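Local atomic coordinates of dihydropteroate synthase (Xanthomonas albilineans, PDB entry 6Q62), a protein that probably catalyses the condensation of para-aminobenzoate with 6-hydroxymethyl-7,8-dihydropterin diphosphate to give 7,8-dihydropteroate, a precursor of folate. Residues P6-A11 / R138-L143; A44-G49 / I87-A92; R82-I87 / M108-A113. All blocks are in the same frame, centred on the assembly; numbering follows the deposited sequence.

Interaction 1 of 3, residues P6-A11 / R138-L143; sequences PRLDCA and RVPVVL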
loop_
_atom_site.group_PDB
_atom_site.type_symbol
_atom_site.label_atom_id
_atom_site.label_comp_id
_atom_site.label_asym_id
_atom_site.label_seq_id
_atom_site.Cartn_x
_atom_site.Cartn_y
_atom_site.Cartn_z
ATOM N N PRO A 6 -15.332 18.744 5.738
ATOM C CA PRO A 6 -15.620 18.702 7.183
ATOM C C PRO A 6 -14.479 19.277 8.031
ATOM O O PRO A 6 -13.297 19.021 7.795
ATOM C CB PRO A 6 -15.880 17.209 7.464
ATOM C CG PRO A 6 -16.302 16.644 6.147
ATOM C CD PRO A 6 -15.464 17.399 5.137
ATOM N N ARG A 7 -14.852 20.113 8.984
ATOM C CA ARG A 7 -13.933 20.778 9.894
ATOM C C ARG A 7 -14.400 20.373 11.291
ATOM O O ARG A 7 -15.433 20.860 11.758
ATOM C CB ARG A 7 -14.030 22.291 9.674
ATOM C CG ARG A 7 -13.021 23.089 10.447
ATOM C CD ARG A 7 -13.271 24.573 10.306
ATOM N NE ARG A 7 -12.294 25.347 11.072
ATOM C CZ ARG A 7 -12.415 25.652 12.361
ATOM N NH1 ARG A 7 -13.485 25.262 13.048
ATOM N NH2 ARG A 7 -11.466 26.345 12.976
ATOM N N LEU A 8 -13.689 19.422 11.919
ATOM C CA LEU A 8 -14.092 18.931 13.238
ATOM C C LEU A 8 -13.338 19.651 14.321
ATOM O O LEU A 8 -12.105 19.581 14.377
ATOM C CB LEU A 8 -13.897 17.406 13.377
ATOM C CG LEU A 8 -14.711 16.500 12.467
ATOM C CD1 LEU A 8 -14.152 15.099 12.499
ATOM C CD2 LEU A 8 -16.173 16.458 12.878
ATOM N N ASP A 9 -14.080 20.320 15.201
ATOM C CA ASP A 9 -13.480 21.017 16.317
ATOM C C ASP A 9 -13.420 20.030 17.489
ATOM O O ASP A 9 -14.435 19.751 18.132
ATOM C CB ASP A 9 -14.328 22.268 16.665
ATOM C CG ASP A 9 -13.740 23.161 17.735
ATOM O OD1 ASP A 9 -12.834 22.704 18.457
ATOM O OD2 ASP A 9 -14.184 24.327 17.843
ATOM N N CYS A 10 -12.236 19.472 17.724
ATOM C CA CYS A 10 -12.007 18.491 18.787
ATOM C C CYS A 10 -11.480 19.194 20.033
ATOM O O CYS A 10 -10.277 19.184 20.314
ATOM C CB CYS A 10 -11.065 17.387 18.295
ATOM S SG CYS A 10 -11.617 16.578 16.775
ATOM N N ALA A 11 -12.416 19.826 20.782
ATOM C CA ALA A 11 -12.134 20.595 22.000
ATOM C C ALA A 11 -11.041 21.645 21.767
ATOM O O ALA A 11 -10.076 21.730 22.530
ATOM C CB ALA A 11 -11.773 19.658 23.163
ATOM N N ARG A 138 -20.371 18.253 23.694
ATOM C CA ARG A 138 -20.166 19.040 22.468
ATOM C C ARG A 138 -18.836 18.724 21.768
ATOM O O ARG A 138 -18.084 19.621 21.378
ATOM C CB ARG A 138 -20.336 20.556 22.741
ATOM C CG ARG A 138 -21.718 20.904 23.304
ATOM C CD ARG A 138 -21.974 22.394 23.195
ATOM N NE ARG A 138 -23.040 22.846 24.087
ATOM C CZ ARG A 138 -24.337 22.792 23.801
ATOM N NH1 ARG A 138 -24.751 22.276 22.647
ATOM N NH2 ARG A 138 -25.232 23.236 24.673
ATOM N N VAL A 139 -18.519 17.432 21.673
ATOM C CA VAL A 139 -17.329 16.973 20.970
ATOM C C VAL A 139 -17.775 16.065 19.816
ATOM O O VAL A 139 -18.840 15.431 19.914
ATOM C CB VAL A 139 -16.311 16.195 21.905
ATOM C CG1 VAL A 139 -15.662 17.113 22.944
ATOM C CG2 VAL A 139 -16.965 14.993 22.576
ATOM N N PRO A 140 -16.920 15.864 18.779
ATOM C CA PRO A 140 -17.277 14.918 17.721
ATOM C C PRO A 140 -17.397 13.494 18.258
ATOM O O PRO A 140 -16.731 13.135 19.236
ATOM C CB PRO A 140 -16.113 15.031 16.725
ATOM C CG PRO A 140 -15.511 16.417 16.988
ATOM C CD PRO A 140 -15.672 16.586 18.469
ATOM N N VAL A 141 -18.161 12.667 17.564
ATOM C CA VAL A 141 -18.380 11.280 18.003
ATOM C C VAL A 141 -18.430 10.344 16.816
ATOM O O VAL A 141 -19.083 10.641 15.817
ATOM C CB VAL A 141 -19.633 11.120 18.919
ATOM C CG1 VAL A 141 -20.907 11.574 18.176
ATOM C CG2 VAL A 141 -19.780 9.660 19.395
ATOM N N VAL A 142 -17.768 9.193 16.941
ATOM C CA VAL A 142 -17.807 8.165 15.915
ATOM C C VAL A 142 -18.895 7.171 16.292
ATOM O O VAL A 142 -18.840 6.593 17.375
ATOM C CB VAL A 142 -16.452 7.413 15.778
ATOM C CG1 VAL A 142 -16.529 6.349 14.676
ATOM C CG2 VAL A 142 -15.282 8.371 15.532
ATOM N N LEU A 143 -19.825 6.911 15.371
ATOM C CA LEU A 143 -20.866 5.925 15.533
ATOM C C LEU A 143 -20.491 4.703 14.708
ATOM O O LEU A 143 -20.520 4.746 13.481
ATOM C CB LEU A 143 -22.220 6.500 15.076
ATOM C CG LEU A 143 -22.644 7.871 15.684
ATOM C CD1 LEU A 143 -23.927 8.375 15.015
ATOM C CD2 LEU A 143 -22.858 7.777 17.220
HETATM O O HOH W 1 -15.330 20.233 21.103
#

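Interaction 2 of 3, residues A44-G49 / I87-A92; sequences AAVAHG and IERLVA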
loop_
_atom_site.group_PDB
_atom_site.type_symbol
_atom_site.label_atom_id
_atom_site.label_comp_id
_atom_site.label_asym_id
_atom_site.label_seq_id
_atom_site.Cartn_x
_atom_site.Cartn_y
_atom_site.Cartn_z
ATOM N N ALA A 44 4.182 3.442 28.901
ATOM C CA ALA A 44 4.383 2.776 27.601
ATOM C C ALA A 44 3.353 3.286 26.550
ATOM O O ALA A 44 3.709 3.489 25.389
ATOM C CB ALA A 44 4.259 1.272 27.775
ATOM N N ALA A 45 2.095 3.511 26.964
ATOM C CA ALA A 45 1.048 4.026 26.061
ATOM C C ALA A 45 1.344 5.477 25.655
ATOM O O ALA A 45 1.193 5.837 24.465
ATOM C CB ALA A 45 -0.306 3.943 26.744
ATOM N N VAL A 46 1.833 6.288 26.607
ATOM C CA VAL A 46 2.168 7.686 26.324
ATOM C C VAL A 46 3.328 7.704 25.321
ATOM O O VAL A 46 3.217 8.355 24.290
ATOM C CB VAL A 46 2.468 8.495 27.604
ATOM C CG1 VAL A 46 3.074 9.859 27.286
ATOM C CG2 VAL A 46 1.196 8.654 28.451
ATOM N N ALA A 47 4.404 6.947 25.586
ATOM C CA ALA A 47 5.537 6.890 24.648
ATOM C C ALA A 47 5.078 6.415 23.256
ATOM O O ALA A 47 5.527 6.954 22.239
ATOM C CB ALA A 47 6.624 5.972 25.195
ATOM N N HIS A 48 4.164 5.428 23.203
ATOM C CA HIS A 48 3.649 4.967 21.919
ATOM C C HIS A 48 2.859 6.067 21.175
ATOM O O HIS A 48 3.095 6.275 19.980
ATOM C CB HIS A 48 2.812 3.683 22.095
ATOM C CG HIS A 48 2.430 3.057 20.793
ATOM N ND1 HIS A 48 3.395 2.629 19.892
ATOM C CD2 HIS A 48 1.208 2.811 20.269
ATOM C CE1 HIS A 48 2.724 2.144 18.857
ATOM N NE2 HIS A 48 1.415 2.248 19.025
ATOM N N GLY A 49 1.982 6.788 21.880
ATOM C CA GLY A 49 1.229 7.891 21.280
ATOM C C GLY A 49 2.164 8.989 20.782
ATOM O O GLY A 49 1.959 9.516 19.685
ATOM N N ILE A 87 -4.452 10.287 28.634
ATOM C CA ILE A 87 -5.007 11.499 28.016
ATOM C C ILE A 87 -4.348 12.752 28.641
ATOM O O ILE A 87 -3.954 13.654 27.906
ATOM C CB ILE A 87 -6.551 11.533 28.167
ATOM C CG1 ILE A 87 -7.180 10.412 27.316
ATOM C CG2 ILE A 87 -7.125 12.907 27.763
ATOM C CD1 ILE A 87 -8.580 10.053 27.682
ATOM N N GLU A 88 -4.213 12.792 29.984
ATOM C CA GLU A 88 -3.630 13.974 30.660
ATOM C C GLU A 88 -2.202 14.240 30.161
ATOM O O GLU A 88 -1.840 15.377 29.853
ATOM C CB GLU A 88 -3.644 13.795 32.192
ATOM C CG GLU A 88 -5.055 13.813 32.769
ATOM C CD GLU A 88 -5.184 13.542 34.253
ATOM O OE1 GLU A 88 -4.301 12.858 34.812
ATOM O OE2 GLU A 88 -6.187 13.987 34.853
ATOM N N ARG A 89 -1.414 13.175 30.013
ATOM C CA ARG A 89 -0.031 13.310 29.539
ATOM C C ARG A 89 0.042 13.654 28.056
ATOM O O ARG A 89 0.801 14.549 27.678
ATOM C CB ARG A 89 0.777 12.051 29.867
ATOM C CG ARG A 89 1.185 11.979 31.336
ATOM C CD ARG A 89 1.241 10.548 31.840
ATOM N NE ARG A 89 1.735 10.453 33.227
ATOM C CZ ARG A 89 0.984 10.572 34.321
ATOM N NH1 ARG A 89 -0.319 10.792 34.221
ATOM N NH2 ARG A 89 1.533 10.476 35.523
ATOM N N LEU A 90 -0.759 12.974 27.210
ATOM C CA LEU A 90 -0.746 13.254 25.771
ATOM C C LEU A 90 -1.301 14.640 25.405
ATOM O O LEU A 90 -0.803 15.249 24.462
ATOM C CB LEU A 90 -1.449 12.140 24.957
ATOM C CG LEU A 90 -0.716 10.796 24.865
ATOM C CD1 LEU A 90 -1.579 9.766 24.164
ATOM C CD2 LEU A 90 0.657 10.921 24.134
ATOM N N VAL A 91 -2.297 15.150 26.139
ATOM C CA VAL A 91 -2.840 16.487 25.845
ATOM C C VAL A 91 -1.760 17.567 26.112
ATOM O O VAL A 91 -1.674 18.546 25.366
ATOM C CB VAL A 91 -4.204 16.751 26.540
ATOM C CG1 VAL A 91 -4.062 16.968 28.047
ATOM C CG2 VAL A 91 -4.944 17.914 25.877
ATOM N N ALA A 92 -0.899 17.326 27.102
ATOM C CA ALA A 92 0.194 18.236 27.462
ATOM C C ALA A 92 1.413 18.087 26.523
ATOM O O ALA A 92 2.207 19.030 26.387
ATOM C CB ALA A 92 0.625 17.968 28.888
#

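Interaction 3 of 3, residues R82-I87 / M108-A113; sequences RVIPVI and MRAAVA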
loop_
_atom_site.group_PDB
_atom_site.type_symbol
_atom_site.label_atom_id
_atom_site.label_comp_id
_atom_site.label_asym_id
_atom_site.label_seq_id
_atom_site.Cartn_x
_atom_site.Cartn_y
_atom_site.Cartn_z
ATOM N N ARG A 82 -6.627 3.443 33.369
ATOM C CA ARG A 82 -5.814 3.327 32.165
ATOM C C ARG A 82 -5.842 4.574 31.307
ATOM O O ARG A 82 -4.787 5.093 30.985
ATOM C CB ARG A 82 -6.298 2.148 31.326
ATOM C CG ARG A 82 -6.049 0.813 32.014
ATOM C CD ARG A 82 -6.811 -0.286 31.317
ATOM N NE ARG A 82 -6.574 -1.565 31.997
ATOM C CZ ARG A 82 -6.938 -2.749 31.513
ATOM N NH1 ARG A 82 -7.516 -2.838 30.321
ATOM N NH2 ARG A 82 -6.689 -3.855 32.197
ATOM N N VAL A 83 -7.046 5.036 30.884
ATOM C CA VAL A 83 -7.118 6.087 29.868
ATOM C C VAL A 83 -6.890 7.489 30.419
ATOM O O VAL A 83 -6.303 8.296 29.703
ATOM C CB VAL A 83 -8.390 6.028 28.969
ATOM C CG1 VAL A 83 -8.511 4.663 28.298
ATOM C CG2 VAL A 83 -9.690 6.360 29.725
ATOM N N ILE A 84 -7.351 7.809 31.645
ATOM C CA ILE A 84 -7.229 9.219 32.095
ATOM C C ILE A 84 -5.783 9.692 32.219
ATOM O O ILE A 84 -5.474 10.762 31.683
ATOM C CB ILE A 84 -8.059 9.493 33.386
ATOM C CG1 ILE A 84 -9.551 9.133 33.175
ATOM C CG2 ILE A 84 -7.845 10.952 33.911
ATOM C CD1 ILE A 84 -10.234 9.855 31.980
ATOM N N PRO A 85 -4.852 8.955 32.873
ATOM C CA PRO A 85 -3.470 9.471 32.967
ATOM C C PRO A 85 -2.822 9.594 31.577
ATOM O O PRO A 85 -2.031 10.505 31.343
ATOM C CB PRO A 85 -2.762 8.449 33.854
ATOM C CG PRO A 85 -3.832 7.667 34.504
ATOM C CD PRO A 85 -4.996 7.672 33.589
ATOM N N VAL A 86 -3.182 8.696 30.637
ATOM C CA VAL A 86 -2.646 8.746 29.265
ATOM C C VAL A 86 -3.140 9.995 28.529
ATOM O O VAL A 86 -2.337 10.703 27.920
ATOM C CB VAL A 86 -2.956 7.444 28.485
ATOM C CG1 VAL A 86 -2.525 7.539 27.008
ATOM C CG2 VAL A 86 -2.255 6.274 29.168
ATOM N N ILE A 87 -4.452 10.287 28.634
ATOM C CA ILE A 87 -5.007 11.499 28.016
ATOM C C ILE A 87 -4.348 12.752 28.641
ATOM O O ILE A 87 -3.954 13.654 27.906
ATOM C CB ILE A 87 -6.551 11.533 28.167
ATOM C CG1 ILE A 87 -7.180 10.412 27.316
ATOM C CG2 ILE A 87 -7.125 12.907 27.763
ATOM C CD1 ILE A 87 -8.580 10.053 27.682
ATOM N N MET A 108 -16.548 8.684 28.975
ATOM C CA MET A 108 -16.646 9.792 28.019
ATOM C C MET A 108 -16.522 11.138 28.730
ATOM O O MET A 108 -15.733 11.981 28.313
ATOM C CB MET A 108 -17.983 9.744 27.258
ATOM C CG MET A 108 -18.172 8.482 26.461
ATOM S SD MET A 108 -19.779 8.551 25.626
ATOM C CE MET A 108 -19.882 6.907 25.009
ATOM N N ARG A 109 -17.304 11.335 29.823
ATOM C CA ARG A 109 -17.257 12.601 30.564
ATOM C C ARG A 109 -15.908 12.857 31.194
ATOM O O ARG A 109 -15.374 13.963 31.084
ATOM C CB ARG A 109 -18.358 12.624 31.632
ATOM C CG ARG A 109 -19.763 12.615 31.036
ATOM C CD ARG A 109 -20.780 12.767 32.149
ATOM N NE ARG A 109 -22.152 12.778 31.646
ATOM C CZ ARG A 109 -22.807 13.873 31.282
ATOM N NH1 ARG A 109 -22.195 15.059 31.283
ATOM N NH2 ARG A 109 -24.054 13.791 30.875
ATOM N N ALA A 110 -15.357 11.855 31.883
ATOM C CA ALA A 110 -14.058 12.001 32.550
ATOM C C ALA A 110 -12.929 12.233 31.532
ATOM O O ALA A 110 -12.045 13.063 31.768
ATOM C CB ALA A 110 -13.747 10.765 33.398
ATOM N N ALA A 111 -12.985 11.550 30.382
ATOM C CA ALA A 111 -11.957 11.697 29.355
ATOM C C ALA A 111 -11.968 13.082 28.735
ATOM O O ALA A 111 -10.902 13.677 28.595
ATOM C CB ALA A 111 -12.126 10.635 28.291
ATOM N N VAL A 112 -13.165 13.631 28.446
ATOM C CA VAL A 112 -13.273 14.992 27.910
ATOM C C VAL A 112 -12.790 16.015 28.942
ATOM O O VAL A 112 -12.047 16.922 28.585
ATOM C CB VAL A 112 -14.670 15.300 27.340
ATOM C CG1 VAL A 112 -14.799 16.780 26.958
ATOM C CG2 VAL A 112 -14.951 14.417 26.126
ATOM N N ALA A 113 -13.123 15.825 30.239
ATOM C CA ALA A 113 -12.631 16.740 31.276
ATOM C C ALA A 113 -11.118 16.696 31.368
ATOM O O ALA A 113 -10.502 17.726 31.623
ATOM C CB ALA A 113 -13.240 16.404 32.624
#

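Interaction 1 of 3, residues P6-A11 / R138-L143
P140 turns the CB-CG-CD edge of its ring to the strand of L8, D9 and C10. Its CD lies 3.4 Å from D9 O, so the backbone carbonyl rests on a CH2 beside the ring nitrogen, a carbon that is probably slightly polarised. L8 slides along the ring in the opposite direction: its CB is 4.1 Å from P140 CG, and CD2 is equally far from P140 CB. C10 meets the same corner: standing beside the backbone N (chi1 -55°), its SG is 3.9 Å from P140 CG. Family and topology place this contact at the floor of a TIM barrel. P140 leads into strand 141-144 at its N-terminal end, and strand 7-10 belongs to a small hairpin with 13-16 laid across that end; V142, further along the barrel strand, lines the 6-chloroguanine pocket. L188 and M118 of the flanking barrel strands also touch P140. The polar side of the contact is bridged by one water. It donates to R138 O at 2.8 Å and to D9 O at 3.1 Å, and accepts from A11 N at 3.0 Å. D9 itself keeps its carboxylate within the hairpin turn, where OD1 takes the N-H of G12.

Interaction 2 of 3, residues A44-G49 / I87-A92
V46 sets its two methyl groups differently against the facing helix: CG2 rests on R89, whereas CG1 is equally far, 4.1 Å, from R89 CB and L90 CD2. With CG1 anti to the backbone N (chi1 169°), the isopropyl fork is aimed across the groove. On the inner, tightly packed half, L90 slides past V46 in the opposite direction and sets CD2 3.6 Å from V46 O. The same methyl continues over the backbone one turn on, 4.2 Å from G49 C; glycine offers bare backbone to the leucine at this point, and nothing projects between the two. Beneath, L90 reaches L60, I62 and L98, side chains of strands 59-63 and 98-101. Such layering is that of a TIM barrel, in which helices 41-54 and 76-93 follow consecutive strands and stand side by side around the parallel barrel. The short segments have axes 9.7 Å apart and run in the same general direction, inclined at 30°. Toward solvent the contact thins out. R89 crosses V46 at about a right angle, and the aliphatic part of its chain does the touching, CB 3.7 Å and CD 3.9 Å from V46 CG2. The chain, bent at chi2 (147°), keeps CD against V46, while the guanidinium departs from helix 41-54 and turns back along its own helix, where NH1 makes a weak hydrogen bond to P85 O.

Interaction 3 of 3, residues R82-I87 / M108-A113
I84 and I87 reach A110 and A111 by differently shaped chains. Both set CG1 beside the backbone N and anti to the carbonyl carbon, but at the next torsion they part: I84 folds back (chi2 -56°), while I87 runs on almost extended (chi2 162°). The folded chain brings I84 CD1 down on the peptide joining the two alanines, 3.6 Å from A110 C and 3.6 Å from A111 N. That methyl also faces both alanine side chains, 3.9 Å from A110 CB and 4.2 Å from A111 CB. The extended chain of I87 meets A111 from the next turn, its CD1 3.6 Å from A111 CB, while the CG2 branch lies 3.9 Å from A111 O. A111 is therefore gripped by both isoleucines, whereas A110, toward the partly exposed edge, meets I84 alone. The segment axes approach to 9.5 Å and are inclined at 16°, the nearly parallel course expected of adjacent outer helices of a TIM barrel. Helix 76-93 kinks at P85, whose nitrogen makes no bond to the preceding turn. The charged chains are turned elsewhere: R82 pairs with E78, and R109 with D132 and D136 of helix 130-137, on a flank where M108 and V112 also pack. A114, a turn beyond A111, extends the small-residue surface under both I84 and I87. The contact is van der Waals packing of isoleucine methyls on alanine methyls and on peptide backbone; any selectivity presumably rests on shape, with two branched chains set against one-carbon side chains, and its strength presumably comes from dispersion and the exclusion of water.

From the N terminus, strand 7-10 is met by the entry to strand 141-144, so interaction 1 closes the widest loop and ties the hairpin to the barrel floor. Both other contacts nest inside that loop. Helix 41-54 comes next and is met by 87-92, which closes interaction 2; before that happens, 82-87 has opened interaction 3, which is completed by 108-113. The two therefore cross, sharing I87 and helix 76-93, and string three neighbouring outer helices together. V86 joins them further, touching A45 and V46. Interaction 3 also touches interaction 1, through V112 CG1 and V139 CG1 (4.1 Å), whereas interactions 1 and 2 do not meet.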